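Local structure of hypothetical protein AQ_1549 (Aquifex aeolicus, 2EGT) at residues E84-A89 against S125-W130. The protein is uncharacterised but belongs to the OsmC family of peroxiredoxins, and so probably reduces peroxides with the help of a pair of cysteines. Residues are numbered along the deposited sequence; the frame is centred on the assembly and turned at random.
Sequences EIKYVA and SWEVKW
With CG set between its backbone N and carbonyl carbon (chi1 56°) and the chain extended beyond, Glu127 brings its carboxylate up to the end of Lys86, whose chain leaves anti to the backbone N (chi1 -169°) and bends at chi2. The two belong to neighbouring parallel strands, 80-90 and 121-130, of the mixed sheet of this OsmC-like fold, linked by a beta-alpha-beta crossover through helices 95-109 and 111-116. Lys86 passes Ser125, small enough to let the chain run close by, its CD 3.3 Å from Ser125 OG. Glu127 OE2 lies nearest CE and makes a long salt bridge to NZ at 3.6 Å; two charged side chains suit this partly exposed position. Val88, a branched residue well fitted to a strand, lies alongside Glu127, its CG2 3.7 Å from Glu127 CG, packing against the aliphatic part of the acid.

The other face carries Tyr87, Trp126, Ala89 and Val128. It turns to helix 95-109, where Tyr87 packs on Thr106 and Trp126 on Glu99 and Lys103. The buried Tyr87 combines an apolar ring with a hydroxyl hydrogen-bonded to Ser46, and its CB meets Trp126 CB at 4.1 Å.

Five backbone bonds zip the strands together, from Ser125 N to Ile85 O (3.1 Å) through to Lys129 N on Ala89 O (2.8 Å, N-H...O 170°). Ser125 O accepts from Tyr87 N and also sits in the plane of the tyrosine ring, at its edge, 3.6 Å from Tyr87 CD2.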
loop_
_atom_site.group_PDB
_atom_site.type_symbol
_atom_site.label_atom_id
_atom_site.label_comp_id
_atom_site.label_asym_id
_atom_site.label_seq_id
_atom_site.Cartn_x
_atom_site.Cartn_y
_atom_site.Cartn_z
ATOM N N GLU A 84 9.507 -11.142 1.302
ATOM C CA GLU A 84 10.070 -11.997 0.272
ATOM C C GLU A 84 9.259 -11.757 -0.990
ATOM O O GLU A 84 8.025 -11.797 -0.956
ATOM C CB GLU A 84 9.962 -13.471 0.667
ATOM C CG GLU A 84 10.532 -14.413 -0.385
ATOM C CD GLU A 84 10.245 -15.876 -0.092
ATOM O OE1 GLU A 84 9.055 -16.259 -0.080
ATOM O OE2 GLU A 84 11.210 -16.641 0.123
ATOM N N ILE A 85 9.947 -11.503 -2.095
ATOM C CA ILE A 85 9.271 -11.263 -3.359
ATOM C C ILE A 85 9.833 -12.188 -4.421
ATOM O O ILE A 85 11.036 -12.171 -4.696
ATOM C CB ILE A 85 9.456 -9.804 -3.845
ATOM C CG1 ILE A 85 9.091 -8.824 -2.729
ATOM C CG2 ILE A 85 8.577 -9.556 -5.064
ATOM C CD1 ILE A 85 9.268 -7.355 -3.113
ATOM N N LYS A 86 8.973 -13.006 -5.017
ATOM C CA LYS A 86 9.421 -13.914 -6.061
ATOM C C LYS A 86 8.742 -13.563 -7.382
ATOM O O LYS A 86 7.513 -13.537 -7.470
ATOM C CB LYS A 86 9.115 -15.365 -5.673
ATOM C CG LYS A 86 9.788 -16.394 -6.571
ATOM C CD LYS A 86 10.279 -17.593 -5.760
ATOM C CE LYS A 86 11.289 -18.429 -6.542
ATOM N NZ LYS A 86 11.917 -19.496 -5.698
ATOM N N TYR A 87 9.553 -13.281 -8.400
ATOM C CA TYR A 87 9.050 -12.934 -9.729
ATOM C C TYR A 87 9.205 -14.125 -10.664
ATOM O O TYR A 87 10.276 -14.735 -10.736
ATOM C CB TYR A 87 9.847 -11.774 -10.333
ATOM C CG TYR A 87 9.854 -10.498 -9.533
ATOM C CD1 TYR A 87 9.032 -9.427 -9.884
ATOM C CD2 TYR A 87 10.703 -10.345 -8.438
ATOM C CE1 TYR A 87 9.062 -8.236 -9.170
ATOM C CE2 TYR A 87 10.739 -9.161 -7.718
ATOM C CZ TYR A 87 9.917 -8.110 -8.088
ATOM O OH TYR A 87 9.952 -6.936 -7.369
ATOM N N VAL A 88 8.146 -14.446 -11.390
ATOM C CA VAL A 88 8.190 -15.540 -12.343
ATOM C C VAL A 88 7.681 -15.005 -13.676
ATOM O O VAL A 88 6.547 -14.552 -13.764
ATOM C CB VAL A 88 7.291 -16.716 -11.902
ATOM C CG1 VAL A 88 7.312 -17.804 -12.957
ATOM C CG2 VAL A 88 7.773 -17.272 -10.575
ATOM N N ALA A 89 8.528 -15.036 -14.700
ATOM C CA ALA A 89 8.133 -14.563 -16.023
ATOM C C ALA A 89 7.917 -15.772 -16.922
ATOM O O ALA A 89 8.766 -16.667 -16.986
ATOM C CB ALA A 89 9.215 -13.651 -16.607
ATOM N N SER A 125 13.913 -12.917 -5.413
ATOM C CA SER A 125 14.333 -14.028 -6.257
ATOM C C SER A 125 13.483 -13.982 -7.524
ATOM O O SER A 125 12.397 -13.403 -7.528
ATOM C CB SER A 125 14.152 -15.368 -5.533
ATOM O OG SER A 125 12.794 -15.605 -5.215
ATOM N N TRP A 126 13.978 -14.578 -8.601
ATOM C CA TRP A 126 13.246 -14.570 -9.861
ATOM C C TRP A 126 13.562 -15.805 -10.687
ATOM O O TRP A 126 14.596 -16.446 -10.498
ATOM C CB TRP A 126 13.620 -13.326 -10.664
ATOM C CG TRP A 126 15.086 -13.264 -10.972
ATOM C CD1 TRP A 126 15.744 -13.903 -11.987
ATOM C CD2 TRP A 126 16.088 -12.578 -10.215
ATOM N NE1 TRP A 126 17.093 -13.660 -11.906
ATOM C CE2 TRP A 126 17.333 -12.850 -10.827
ATOM C CE3 TRP A 126 16.057 -11.765 -9.077
ATOM C CZ2 TRP A 126 18.537 -12.334 -10.337
ATOM C CZ3 TRP A 126 17.256 -11.252 -8.587
ATOM C CH2 TRP A 126 18.479 -11.540 -9.220
ATOM N N GLU A 127 12.668 -16.129 -11.610
ATOM C CA GLU A 127 12.869 -17.277 -12.474
ATOM C C GLU A 127 11.997 -17.177 -13.708
ATOM O O GLU A 127 10.950 -16.526 -13.693
ATOM C CB GLU A 127 12.562 -18.570 -11.721
ATOM C CG GLU A 127 11.178 -18.626 -11.120
ATOM C CD GLU A 127 10.937 -19.910 -10.350
ATOM O OE1 GLU A 127 10.969 -20.990 -10.974
ATOM O OE2 GLU A 127 10.723 -19.836 -9.120
ATOM N N VAL A 128 12.442 -17.828 -14.777
ATOM C CA VAL A 128 11.720 -17.827 -16.036
ATOM C C VAL A 128 11.171 -19.206 -16.362
ATOM O O VAL A 128 11.851 -20.222 -16.192
ATOM C CB VAL A 128 12.636 -17.385 -17.201
ATOM C CG1 VAL A 128 11.896 -17.496 -18.523
ATOM C CG2 VAL A 128 13.105 -15.956 -16.977
ATOM N N LYS A 129 9.925 -19.231 -16.813
ATOM C CA LYS A 129 9.274 -20.464 -17.216
ATOM C C LYS A 129 9.217 -20.332 -18.733
ATOM O O LYS A 129 8.316 -19.691 -19.275
ATOM C CB LYS A 129 7.864 -20.541 -16.625
ATOM C CG LYS A 129 7.116 -21.831 -16.935
ATOM C CD LYS A 129 5.744 -21.834 -16.273
ATOM C CE LYS A 129 4.975 -23.114 -16.562
ATOM N NZ LYS A 129 3.620 -23.084 -15.936
ATOM N N TRP A 130 10.202 -20.910 -19.413
ATOM C CA TRP A 130 10.262 -20.822 -20.863
ATOM C C TRP A 130 9.096 -21.521 -21.550
ATOM O O TRP A 130 8.803 -22.686 -21.282
ATOM C CB TRP A 130 11.588 -21.388 -21.375
ATOM C CG TRP A 130 11.794 -21.138 -22.835
ATOM C CD1 TRP A 130 11.402 -21.940 -23.868
ATOM C CD2 TRP A 130 12.383 -19.976 -23.428
ATOM N NE1 TRP A 130 11.711 -21.348 -25.071
ATOM C CE2 TRP A 130 12.313 -20.142 -24.830
ATOM C CE3 TRP A 130 12.962 -18.809 -22.912
ATOM C CZ2 TRP A 130 12.802 -19.183 -25.723
ATOM C CZ3 TRP A 130 13.449 -17.856 -23.798
ATOM C CH2 TRP A 130 13.365 -18.050 -25.189
#